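Local coordinates for protein 2-hydroxyisobutyryl-CoA synthetase (Aquincola tertiaricarbonis, PDB 6HDY) that belongs to the ANL superfamily of AMP-binding synthetases, built from a large N-terminal portion and a smaller C-terminal domain, at residues P253-P258 with V272-S277; A216-T221 with L247-E252; D372-R377 with S408-L413. One frame throughout, in Å; residues are numbered along the deposited sequence.

Contact 1. Residues P253-P258 with V272-S277. With 8LQ ([[(2~{R},3~{S},4~{R},5~{R})-5-(6-aminopurin-9-yl)-3,4-bis(oxidanyl)oxolan-2-yl]methoxy-oxidanyl-phosphoryl] (3~{S})-3-oxidanylbutanoate), chain C; 3HL ((3S)-3-hydroxybutanoic acid), chain B.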
loop_
_atom_site.group_PDB
_atom_site.type_symbol
_atom_site.label_atom_id
_atom_site.label_comp_id
_atom_site.label_asym_id
_atom_site.label_seq_id
_atom_site.Cartn_x
_atom_site.Cartn_y
_atom_site.Cartn_z
ATOM N N PRO A 253 -16.357 -14.013 -4.954
ATOM C CA PRO A 253 -17.252 -14.793 -4.078
ATOM C C PRO A 253 -16.455 -15.563 -3.004
ATOM O O PRO A 253 -15.248 -15.789 -3.149
ATOM C CB PRO A 253 -17.950 -15.766 -5.051
ATOM C CG PRO A 253 -17.743 -15.175 -6.418
ATOM C CD PRO A 253 -16.394 -14.527 -6.341
ATOM N N GLY A 254 -17.135 -15.961 -1.939
ATOM C CA GLY A 254 -16.509 -16.718 -0.865
ATOM C C GLY A 254 -17.206 -16.504 0.457
ATOM O O GLY A 254 -17.636 -17.468 1.092
ATOM N N ALA A 255 -17.346 -15.226 0.845
ATOM C CA ALA A 255 -17.976 -14.764 2.077
ATOM C C ALA A 255 -19.483 -15.065 2.171
ATOM O O ALA A 255 -20.052 -15.006 3.265
ATOM C CB ALA A 255 -17.691 -13.295 2.287
ATOM N N SER A 256 -20.111 -15.445 1.057
ATOM C CA SER A 256 -21.508 -15.905 1.045
ATOM C C SER A 256 -21.594 -17.303 0.423
ATOM O O SER A 256 -22.666 -17.761 0.027
ATOM C CB SER A 256 -22.422 -14.897 0.359
ATOM O OG SER A 256 -22.590 -13.794 1.236
ATOM N N VAL A 257 -20.439 -17.981 0.360
ATOM C CA VAL A 257 -20.319 -19.337 -0.178
ATOM C C VAL A 257 -20.326 -20.328 1.007
ATOM O O VAL A 257 -19.454 -20.250 1.876
ATOM C CB VAL A 257 -19.123 -19.487 -1.164
ATOM C CG1 VAL A 257 -18.859 -20.940 -1.517
ATOM C CG2 VAL A 257 -19.361 -18.671 -2.429
ATOM N N PRO A 258 -21.363 -21.198 1.061
ATOM C CA PRO A 258 -21.553 -22.136 2.199
ATOM C C PRO A 258 -20.310 -22.706 2.927
ATOM O O PRO A 258 -20.050 -22.284 4.072
ATOM C CB PRO A 258 -22.373 -23.247 1.563
ATOM C CG PRO A 258 -23.250 -22.515 0.603
ATOM C CD PRO A 258 -22.470 -21.330 0.090
ATOM N N VAL A 272 -17.767 -13.731 9.717
ATOM C CA VAL A 272 -17.348 -13.339 8.379
ATOM C C VAL A 272 -18.425 -12.439 7.782
ATOM O O VAL A 272 -19.604 -12.732 7.919
ATOM C CB VAL A 272 -17.008 -14.569 7.482
ATOM C CG1 VAL A 272 -17.015 -14.200 5.996
ATOM C CG2 VAL A 272 -15.660 -15.173 7.870
ATOM N N TYR A 273 -18.021 -11.317 7.162
ATOM C CA TYR A 273 -18.961 -10.420 6.497
ATOM C C TYR A 273 -18.624 -10.290 5.049
ATOM O O TYR A 273 -17.447 -10.228 4.708
ATOM C CB TYR A 273 -19.009 -9.047 7.169
ATOM C CG TYR A 273 -19.501 -9.142 8.590
ATOM C CD1 TYR A 273 -20.768 -9.655 8.876
ATOM C CD2 TYR A 273 -18.667 -8.836 9.658
ATOM C CE1 TYR A 273 -21.215 -9.786 10.187
ATOM C CE2 TYR A 273 -19.115 -8.931 10.974
ATOM C CZ TYR A 273 -20.394 -9.394 11.234
ATOM O OH TYR A 273 -20.829 -9.527 12.525
ATOM N N ASP A 274 -19.658 -10.269 4.201
ATOM C CA ASP A 274 -19.537 -10.101 2.762
ATOM C C ASP A 274 -19.839 -8.631 2.418
ATOM O O ASP A 274 -20.763 -8.039 2.987
ATOM C CB ASP A 274 -20.509 -11.044 2.029
ATOM C CG ASP A 274 -20.276 -11.274 0.535
ATOM O OD1 ASP A 274 -19.134 -11.070 0.062
ATOM O OD2 ASP A 274 -21.211 -11.748 -0.142
ATOM N N CYS A 275 -19.006 -8.042 1.538
ATOM C CA CYS A 275 -19.184 -6.691 0.999
ATOM C C CYS A 275 -18.539 -6.609 -0.384
ATOM O O CYS A 275 -17.791 -7.507 -0.759
ATOM C CB CYS A 275 -18.676 -5.588 1.942
ATOM S SG CYS A 275 -16.876 -5.511 2.134
ATOM N N GLY A 276 -18.826 -5.536 -1.115
ATOM C CA GLY A 276 -18.163 -5.279 -2.373
ATOM C C GLY A 276 -18.960 -5.403 -3.642
ATOM O O GLY A 276 -19.487 -6.466 -3.955
ATOM N N SER A 277 -18.994 -4.304 -4.401
ATOM C CA SER A 277 -19.594 -4.228 -5.733
ATOM C C SER A 277 -18.425 -4.235 -6.719
ATOM O O SER A 277 -17.904 -5.305 -7.038
ATOM C CB SER A 277 -20.460 -2.975 -5.879
ATOM O OG SER A 277 -19.769 -1.794 -5.500
HETATM N N9 8LQ C . -16.611 -9.183 -6.641
HETATM C C8 8LQ C . -16.215 -8.168 -5.856
HETATM N N7 8LQ C . -16.735 -8.338 -4.645
HETATM C C5 8LQ C . -17.482 -9.454 -4.676
HETATM C C6 8LQ C . -18.185 -10.127 -3.739
HETATM N N6 8LQ C . -18.252 -9.619 -2.518
HETATM N N1 8LQ C . -18.840 -11.269 -4.025
HETATM C C2 8LQ C . -18.778 -11.817 -5.308
HETATM N N3 8LQ C . -17.992 -11.150 -6.236
HETATM C C4 8LQ C . -17.394 -9.978 -5.916
HETATM C CAA 8LQ C . -12.743 -2.926 -4.968
HETATM C CAZ 8LQ C . -13.586 -4.070 -4.345
HETATM O OAE 8LQ C . -12.723 -5.017 -3.723
HETATM C CAL 8LQ C . -14.447 -4.805 -5.391
HETATM C CAS 8LQ C . -13.576 -5.337 -6.537
HETATM O OAC 8LQ C . -12.918 -6.362 -6.383
HETATM O OAQ 8LQ C . -13.538 -4.543 -7.667
HETATM P PBC 8LQ C . -12.938 -5.043 -9.064
HETATM O OAH 8LQ C . -11.397 -5.288 -8.771
HETATM O OAD 8LQ C . -13.168 -4.099 -10.172
HETATM O "O5'" 8LQ C . -13.695 -6.401 -9.348
HETATM C "C5'" 8LQ C . -15.120 -6.358 -9.319
HETATM C "C4'" 8LQ C . -15.671 -7.737 -9.573
HETATM O "O4'" 8LQ C . -15.185 -8.645 -8.547
HETATM C "C3'" 8LQ C . -17.126 -7.665 -9.379
HETATM O "O3'" 8LQ C . -17.778 -7.244 -10.610
HETATM C "C2'" 8LQ C . -17.441 -9.117 -9.011
HETATM O "O2'" 8LQ C . -17.383 -10.004 -10.198
HETATM C "C1'" 8LQ C . -16.290 -9.436 -8.085
HETATM C CA 3HL B . -13.533 -4.791 -5.736
HETATM C CB 3HL B . -13.088 -3.329 -5.966
HETATM O OG1 3HL B . -13.630 -2.416 -5.017
HETATM C CG2 3HL B . -11.598 -3.184 -5.897
HETATM C C 3HL B . -14.403 -4.845 -4.504
HETATM O OA 3HL B . -13.905 -4.605 -3.413
HETATM O OB 3HL B . -15.735 -4.969 -4.734
HETATM O O HOH W 1 -17.089 -12.625 -0.883
#
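Ala-255 and Asp-274 bring the two backbones closest, their CA atoms 5.0 Å apart, where a type I turn over Gly-254 to Val-257 sits against the C-terminal end of strand 271-274. The turn is closed by Val-257 N and Gly-254 O, 2.9 Å apart, and enters through Gly-254 at a positive phi. From it, Ala-255 CB drops onto the side chain of Asp-274, 3.6 Å from Asp-274 CB, while Val-272 CG1 packs beside the same methyl. Phe-249 adds to this small apolar patch from the neighbouring strand.

Asp-274 has CG anti to its N (chi1 -165°), which lifts the carboxylate off the strand end between the turn and the nucleotide. Ser-256 OG donates to Asp-274 OD2 at 2.8 Å, coming from well above the carboxylate plane. The other oxygen, OD1, accepts from a water, which in turn takes the N-H of Ala-255 and so ties the turn to the acid a second time.

The arrangement belongs to a beta-alpha-beta crossover: the chain leaves strand 246-249, passes through this turn and helix 258-268, and returns as strand 271-274, an outermost strand of the five-stranded parallel sheet. As the strand gives way to loop it lines the adenine site of 8LQ. The amino nitrogen N6 of 8LQ donates to Asp-274 OD1 at 3.1 Å, fairly straight at 158°, and to Cys-275 O at 2.8 Å with a more bent 135°. Those two acceptors fix the amino edge of the base. Three donors thus reach the carboxylate, two of them on OD1 and one on OD2, with the methyl of Ala-255 lying beside it. From the loop after strand 246-249, Pro-253 meets the C2 end of the adenine, its CG 3.7 Å from C2 of 8LQ.

Contact 2. Residues A216-T221 with L247-E252. With 8LQ ([[(2~{R},3~{S},4~{R},5~{R})-5-(6-aminopurin-9-yl)-3,4-bis(oxidanyl)oxolan-2-yl]methoxy-oxidanyl-phosphoryl] (3~{S})-3-oxidanylbutanoate), chain C; 3HL ((3S)-3-hydroxybutanoic acid), chain B.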
loop_
_atom_site.group_PDB
_atom_site.type_symbol
_atom_site.label_atom_id
_atom_site.label_comp_id
_atom_site.label_asym_id
_atom_site.label_seq_id
_atom_site.Cartn_x
_atom_site.Cartn_y
_atom_site.Cartn_z
ATOM N N ALA A 216 -9.241 -6.586 16.233
ATOM C CA ALA A 216 -10.665 -6.867 16.338
ATOM C C ALA A 216 -11.250 -7.181 14.962
ATOM O O ALA A 216 -12.235 -7.914 14.885
ATOM C CB ALA A 216 -11.393 -5.690 16.966
ATOM N N ALA A 217 -10.649 -6.619 13.872
ATOM C CA ALA A 217 -11.157 -6.815 12.521
ATOM C C ALA A 217 -10.072 -7.017 11.469
ATOM O O ALA A 217 -8.949 -6.535 11.615
ATOM C CB ALA A 217 -12.098 -5.681 12.129
ATOM N N PHE A 218 -10.410 -7.793 10.429
ATOM C CA PHE A 218 -9.509 -8.122 9.319
ATOM C C PHE A 218 -10.209 -7.869 8.023
ATOM O O PHE A 218 -11.345 -8.301 7.868
ATOM C CB PHE A 218 -9.101 -9.608 9.358
ATOM C CG PHE A 218 -8.212 -10.078 8.223
ATOM C CD1 PHE A 218 -8.760 -10.527 7.025
ATOM C CD2 PHE A 218 -6.832 -10.108 8.369
ATOM C CE1 PHE A 218 -7.944 -10.962 5.992
ATOM C CE2 PHE A 218 -6.018 -10.568 7.341
ATOM C CZ PHE A 218 -6.578 -10.981 6.157
ATOM N N TYR A 219 -9.504 -7.245 7.061
ATOM C CA TYR A 219 -10.007 -7.044 5.712
ATOM C C TYR A 219 -9.061 -7.652 4.683
ATOM O O TYR A 219 -7.843 -7.441 4.754
ATOM C CB TYR A 219 -10.245 -5.538 5.385
ATOM C CG TYR A 219 -10.568 -5.308 3.918
ATOM C CD1 TYR A 219 -11.872 -5.430 3.441
ATOM C CD2 TYR A 219 -9.559 -5.052 2.993
ATOM C CE1 TYR A 219 -12.168 -5.257 2.088
ATOM C CE2 TYR A 219 -9.838 -4.905 1.635
ATOM C CZ TYR A 219 -11.143 -5.002 1.188
ATOM O OH TYR A 219 -11.390 -4.902 -0.153
ATOM N N GLY A 220 -9.649 -8.308 3.678
ATOM C CA GLY A 220 -8.944 -8.805 2.503
ATOM C C GLY A 220 -9.874 -9.599 1.619
ATOM O O GLY A 220 -11.087 -9.389 1.671
ATOM N N THR A 221 -9.318 -10.554 0.848
ATOM C CA THR A 221 -10.126 -11.468 0.017
ATOM C C THR A 221 -10.425 -12.738 0.804
ATOM O O THR A 221 -9.602 -13.123 1.654
ATOM C CB THR A 221 -9.460 -11.834 -1.333
ATOM O OG1 THR A 221 -8.245 -12.563 -1.106
ATOM C CG2 THR A 221 -9.251 -10.614 -2.269
ATOM N N LEU A 247 -13.943 -10.732 10.233
ATOM C CA LEU A 247 -13.187 -10.649 8.998
ATOM C C LEU A 247 -14.232 -10.203 7.978
ATOM O O LEU A 247 -15.332 -10.750 7.970
ATOM C CB LEU A 247 -12.594 -12.017 8.600
ATOM C CG LEU A 247 -11.616 -12.657 9.587
ATOM C CD1 LEU A 247 -12.339 -13.688 10.461
ATOM C CD2 LEU A 247 -10.453 -13.329 8.846
ATOM N N PHE A 248 -13.931 -9.172 7.189
ATOM C CA PHE A 248 -14.867 -8.662 6.186
ATOM C C PHE A 248 -14.175 -8.624 4.851
ATOM O O PHE A 248 -13.032 -8.209 4.772
ATOM C CB PHE A 248 -15.540 -7.347 6.598
ATOM C CG PHE A 248 -14.706 -6.083 6.620
ATOM C CD1 PHE A 248 -13.819 -5.835 7.664
ATOM C CD2 PHE A 248 -14.923 -5.070 5.683
ATOM C CE1 PHE A 248 -13.096 -4.635 7.714
ATOM C CE2 PHE A 248 -14.205 -3.871 5.739
ATOM C CZ PHE A 248 -13.277 -3.676 6.736
ATOM N N PHE A 249 -14.810 -9.182 3.841
ATOM C CA PHE A 249 -14.168 -9.406 2.551
ATOM C C PHE A 249 -14.917 -8.845 1.372
ATOM O O PHE A 249 -16.158 -8.808 1.352
ATOM C CB PHE A 249 -13.999 -10.948 2.302
ATOM C CG PHE A 249 -13.410 -11.810 3.409
ATOM C CD1 PHE A 249 -12.102 -11.612 3.851
ATOM C CD2 PHE A 249 -14.141 -12.869 3.957
ATOM C CE1 PHE A 249 -11.556 -12.424 4.850
ATOM C CE2 PHE A 249 -13.591 -13.679 4.960
ATOM C CZ PHE A 249 -12.300 -13.465 5.384
ATOM N N SER A 250 -14.141 -8.527 0.338
ATOM C CA SER A 250 -14.619 -8.099 -0.973
ATOM C C SER A 250 -13.616 -8.570 -2.024
ATOM O O SER A 250 -12.510 -9.002 -1.676
ATOM C CB SER A 250 -14.804 -6.584 -1.013
ATOM O OG SER A 250 -13.560 -5.939 -1.186
ATOM N N GLY A 251 -14.017 -8.528 -3.290
ATOM C CA GLY A 251 -13.115 -8.854 -4.382
ATOM C C GLY A 251 -13.495 -10.040 -5.227
ATOM O O GLY A 251 -13.119 -10.095 -6.397
ATOM N N GLU A 252 -14.245 -10.995 -4.649
ATOM C CA GLU A 252 -14.608 -12.252 -5.306
ATOM C C GLU A 252 -15.625 -12.998 -4.434
ATOM O O GLU A 252 -15.693 -12.709 -3.245
ATOM C CB GLU A 252 -13.341 -13.146 -5.438
ATOM C CG GLU A 252 -12.597 -13.318 -4.115
ATOM C CD GLU A 252 -11.533 -14.388 -4.041
ATOM O OE1 GLU A 252 -11.101 -14.887 -5.099
ATOM O OE2 GLU A 252 -11.106 -14.711 -2.916
HETATM N N9 8LQ C . -16.611 -9.183 -6.641
HETATM C C8 8LQ C . -16.215 -8.168 -5.856
HETATM N N7 8LQ C . -16.735 -8.338 -4.645
HETATM C C5 8LQ C . -17.482 -9.454 -4.676
HETATM C C6 8LQ C . -18.185 -10.127 -3.739
HETATM N N6 8LQ C . -18.252 -9.619 -2.518
HETATM N N1 8LQ C . -18.840 -11.269 -4.025
HETATM C C2 8LQ C . -18.778 -11.817 -5.308
HETATM N N3 8LQ C . -17.992 -11.150 -6.236
HETATM C C4 8LQ C . -17.394 -9.978 -5.916
HETATM C CAA 8LQ C . -12.743 -2.926 -4.968
HETATM C CAZ 8LQ C . -13.586 -4.070 -4.345
HETATM O OAE 8LQ C . -12.723 -5.017 -3.723
HETATM C CAL 8LQ C . -14.447 -4.805 -5.391
HETATM C CAS 8LQ C . -13.576 -5.337 -6.537
HETATM O OAC 8LQ C . -12.918 -6.362 -6.383
HETATM O OAQ 8LQ C . -13.538 -4.543 -7.667
HETATM P PBC 8LQ C . -12.938 -5.043 -9.064
HETATM O OAH 8LQ C . -11.397 -5.288 -8.771
HETATM O OAD 8LQ C . -13.168 -4.099 -10.172
HETATM O "O5'" 8LQ C . -13.695 -6.401 -9.348
HETATM C "C5'" 8LQ C . -15.120 -6.358 -9.319
HETATM C "C4'" 8LQ C . -15.671 -7.737 -9.573
HETATM O "O4'" 8LQ C . -15.185 -8.645 -8.547
HETATM C "C3'" 8LQ C . -17.126 -7.665 -9.379
HETATM O "O3'" 8LQ C . -17.778 -7.244 -10.610
HETATM C "C2'" 8LQ C . -17.441 -9.117 -9.011
HETATM O "O2'" 8LQ C . -17.383 -10.004 -10.198
HETATM C "C1'" 8LQ C . -16.290 -9.436 -8.085
HETATM C CA 3HL B . -13.533 -4.791 -5.736
HETATM C CB 3HL B . -13.088 -3.329 -5.966
HETATM O OG1 3HL B . -13.630 -2.416 -5.017
HETATM C CG2 3HL B . -11.598 -3.184 -5.897
HETATM C C 3HL B . -14.403 -4.845 -4.504
HETATM O OA 3HL B . -13.905 -4.605 -3.413
HETATM O OB 3HL B . -15.735 -4.969 -4.734
HETATM O O HOH W 2 -10.113 -7.279 -1.364
#
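Tyr-219 leans across Phe-248 on one face of the sheet, within a beta-alpha-beta unit in which strand 217-220, helix 222-234 and strand 246-249 follow one another. The strands are parallel neighbours, their axes 4.7 Å apart and 21° off alignment, with the N-H of Phe-248 bonded to Phe-218 O. Phe-248 holds CG between its backbone N and carbonyl carbon (chi1 71°), which swings the ring back toward strand 217-220; Tyr-219 CB then rests over its face, 4.0 Å from the centroid of the Phe-248 ring. The two rings are oblique to one another.

The other face is filled by Phe-218, Leu-247 and Phe-249. Leu-247 CD2 is the bump beside Phe-218 CD1, at 3.7 Å, and Phe-249 CE1 comes up near the plane of the Phe-218 ring, at its edge. Gly-220, without a side chain, leaves room for the Phe-218 ring leaning over it, and its O lies at the edge of the Phe-249 ring, in its plane. Leu-228 and Ala-225 of helix 222-234 cover Phe-218 and Phe-249 respectively.

Past the strands, Thr-221 CB packs against Glu-252 OE2, which is bonded to Ser-223. Thr-221 OG1 N-caps the helix at Tyr-224 N and also pairs with Phe-465 O. On the pocket side, Ser-250 OG lies 2.6 Å from Tyr-219 OH and contacts an oxygen of either 8LQ or 3HL, whose models overlap. One water bridges Tyr-219 OH, at 3.0 Å, and the backbone O of Ser-250, to which it donates.

Contact 3. Residues D372-R377 with S408-L413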
loop_
_atom_site.group_PDB
_atom_site.type_symbol
_atom_site.label_atom_id
_atom_site.label_comp_id
_atom_site.label_asym_id
_atom_site.label_seq_id
_atom_site.Cartn_x
_atom_site.Cartn_y
_atom_site.Cartn_z
ATOM N N ASP A 372 -17.650 -15.627 -16.654
ATOM C CA ASP A 372 -16.868 -16.704 -16.057
ATOM C C ASP A 372 -17.566 -18.063 -16.174
ATOM O O ASP A 372 -16.895 -19.106 -16.133
ATOM C CB ASP A 372 -16.512 -16.384 -14.600
ATOM C CG ASP A 372 -15.469 -15.290 -14.460
ATOM O OD1 ASP A 372 -14.878 -14.886 -15.500
ATOM O OD2 ASP A 372 -15.238 -14.833 -13.311
ATOM N N MET A 373 -18.908 -18.035 -16.295
ATOM C CA MET A 373 -19.742 -19.214 -16.438
ATOM C C MET A 373 -19.336 -20.021 -17.702
ATOM O O MET A 373 -19.019 -19.435 -18.743
ATOM C CB MET A 373 -21.230 -18.802 -16.496
ATOM C CG MET A 373 -22.192 -19.984 -16.634
ATOM S SD MET A 373 -23.285 -19.948 -18.087
ATOM C CE MET A 373 -22.192 -20.392 -19.357
ATOM N N PHE A 374 -19.359 -21.353 -17.589
ATOM C CA PHE A 374 -19.079 -22.293 -18.678
ATOM C C PHE A 374 -20.211 -23.318 -18.737
ATOM O O PHE A 374 -20.945 -23.499 -17.762
ATOM C CB PHE A 374 -17.705 -22.963 -18.511
ATOM C CG PHE A 374 -17.510 -23.614 -17.160
ATOM C CD1 PHE A 374 -17.034 -22.879 -16.079
ATOM C CD2 PHE A 374 -17.830 -24.951 -16.961
ATOM C CE1 PHE A 374 -16.898 -23.466 -14.818
ATOM C CE2 PHE A 374 -17.693 -25.539 -15.699
ATOM C CZ PHE A 374 -17.220 -24.795 -14.637
ATOM N N THR A 375 -20.366 -23.972 -19.884
ATOM C CA THR A 375 -21.437 -24.941 -20.090
ATOM C C THR A 375 -20.905 -26.346 -20.377
ATOM O O THR A 375 -20.064 -26.526 -21.259
ATOM C CB THR A 375 -22.400 -24.416 -21.166
ATOM O OG1 THR A 375 -22.954 -23.186 -20.700
ATOM C CG2 THR A 375 -23.539 -25.381 -21.467
ATOM N N ILE A 376 -21.412 -27.336 -19.621
ATOM C CA ILE A 376 -21.090 -28.753 -19.798
ATOM C C ILE A 376 -22.401 -29.537 -19.980
ATOM O O ILE A 376 -23.242 -29.526 -19.082
ATOM C CB ILE A 376 -20.140 -29.314 -18.703
ATOM C CG1 ILE A 376 -18.793 -28.560 -18.740
ATOM C CG2 ILE A 376 -19.912 -30.819 -18.932
ATOM C CD1 ILE A 376 -18.001 -28.645 -17.607
ATOM N N ARG A 377 -22.592 -30.143 -21.181
ATOM C CA ARG A 377 -23.782 -30.901 -21.613
ATOM C C ARG A 377 -25.097 -30.140 -21.342
ATOM O O ARG A 377 -26.004 -30.645 -20.666
ATOM C CB ARG A 377 -23.803 -32.335 -21.047
ATOM C CG ARG A 377 -22.966 -33.327 -21.850
ATOM C CD ARG A 377 -23.278 -34.771 -21.479
ATOM N NE ARG A 377 -24.613 -35.194 -21.921
ATOM C CZ ARG A 377 -24.846 -36.160 -22.807
ATOM N NH1 ARG A 377 -23.837 -36.827 -23.354
ATOM N NH2 ARG A 377 -26.091 -36.471 -23.146
ATOM N N SER A 408 -14.561 -25.562 -28.038
ATOM C CA SER A 408 -15.379 -26.719 -28.422
ATOM C C SER A 408 -16.332 -27.081 -27.274
ATOM O O SER A 408 -16.091 -26.662 -26.133
ATOM C CB SER A 408 -14.498 -27.908 -28.802
ATOM O OG SER A 408 -13.459 -28.138 -27.863
ATOM N N ALA A 409 -17.428 -27.823 -27.572
ATOM C CA ALA A 409 -18.399 -28.224 -26.544
ATOM C C ALA A 409 -17.814 -29.270 -25.581
ATOM O O ALA A 409 -17.088 -30.173 -26.015
ATOM C CB ALA A 409 -19.675 -28.742 -27.186
ATOM N N MET A 410 -18.096 -29.117 -24.268
ATOM C CA MET A 410 -17.593 -30.038 -23.251
ATOM C C MET A 410 -18.637 -31.041 -22.803
ATOM O O MET A 410 -19.760 -30.657 -22.456
ATOM C CB MET A 410 -17.041 -29.287 -22.045
ATOM C CG MET A 410 -15.766 -28.548 -22.330
ATOM S SD MET A 410 -15.265 -27.572 -20.907
ATOM C CE MET A 410 -16.540 -26.325 -20.888
ATOM N N ASP A 411 -18.249 -32.333 -22.799
ATOM C CA ASP A 411 -19.108 -33.440 -22.380
ATOM C C ASP A 411 -18.993 -33.694 -20.870
ATOM O O ASP A 411 -19.978 -34.084 -20.227
ATOM C CB ASP A 411 -18.772 -34.708 -23.175
ATOM C CG ASP A 411 -19.175 -34.642 -24.643
ATOM O OD1 ASP A 411 -20.314 -34.204 -24.930
ATOM O OD2 ASP A 411 -18.370 -35.074 -25.502
ATOM N N GLU A 412 -17.784 -33.465 -20.310
ATOM C CA GLU A 412 -17.499 -33.682 -18.889
ATOM C C GLU A 412 -16.722 -32.513 -18.285
ATOM O O GLU A 412 -16.089 -31.732 -18.998
ATOM C CB GLU A 412 -16.708 -35.001 -18.645
ATOM C CG GLU A 412 -16.990 -36.163 -19.601
ATOM C CD GLU A 412 -15.792 -36.590 -20.430
ATOM O OE1 GLU A 412 -15.328 -35.793 -21.280
ATOM O OE2 GLU A 412 -15.304 -37.723 -20.212
ATOM N N LEU A 413 -16.739 -32.441 -16.952
ATOM C CA LEU A 413 -16.033 -31.460 -16.158
ATOM C C LEU A 413 -14.688 -32.041 -15.703
ATOM O O LEU A 413 -14.673 -33.072 -15.047
ATOM C CB LEU A 413 -16.898 -31.062 -14.950
ATOM C CG LEU A 413 -16.259 -30.102 -13.917
ATOM C CD1 LEU A 413 -15.881 -28.763 -14.544
ATOM C CD2 LEU A 413 -17.183 -29.885 -12.743
#
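Ile-376 and Met-410 bury the most surface here, lying side chain against side chain at an oblique angle. Ile-376 CG1 touches both ends of the methionine, 3.8 Å from Met-410 CB and equally far from its CE. Met-410 runs extended through chi2 and then bends at chi3 (-69°), which carries Met-410 CE along strand 374-376 to within 3.5 Å of Thr-375 O and close to Phe-374 CB. The two branches of Ile-376 divide the work: CG2 packs on the backbone carbonyl of Asp-411, whereas CD1 reaches Leu-413 CD1 at 3.7 Å. That leucine methyl also meets Phe-374 CE2, so Phe-374, Leu-413, Ile-376 and Met-410 form one closed apolar cluster.

Strand 374-376 is one arm of a small antiparallel beta hairpin with strand 379-381, and residues 408-413 lead into strand 413-419 of the C-terminal domain's mixed sheet. The contact therefore lays the hairpin against the entrance to that sheet. Ile-386 of helix 383-391 covers Phe-374 and Leu-413, and Phe-477 of helix 474-486 covers Met-410.

At the exposed end, Arg-377 N donates to Met-410 O over 3.1 Å, with an N-H...O angle of 148°. The aliphatic part of Arg-377 then passes over Asp-411, its CG 3.5 Å from Asp-411 O; the guanidinium and the carboxylate are near but do not touch.

Contact 2, contact 1 and contact 3 follow in series along the chain. The first two lie about 9 Å apart, centre to centre, in one parallel sheet: strand 246-249 sits between strand 217-220 and strand 271-274, with backbone bonds from Tyr-273 and Cys-275 linking it to the latter. Two successive beta-alpha-beta units thus bring the C-terminal ends of strands 246-249 and 271-274 to the shared site for 8LQ and 3HL. Contact 3 lies apart, its centre about 26 and 32 Å from those of contacts 1 and 2, although the nearest atoms come within about 7 and 8 Å without touching. It belongs to the packing of the C-terminal part, separate from that sheet.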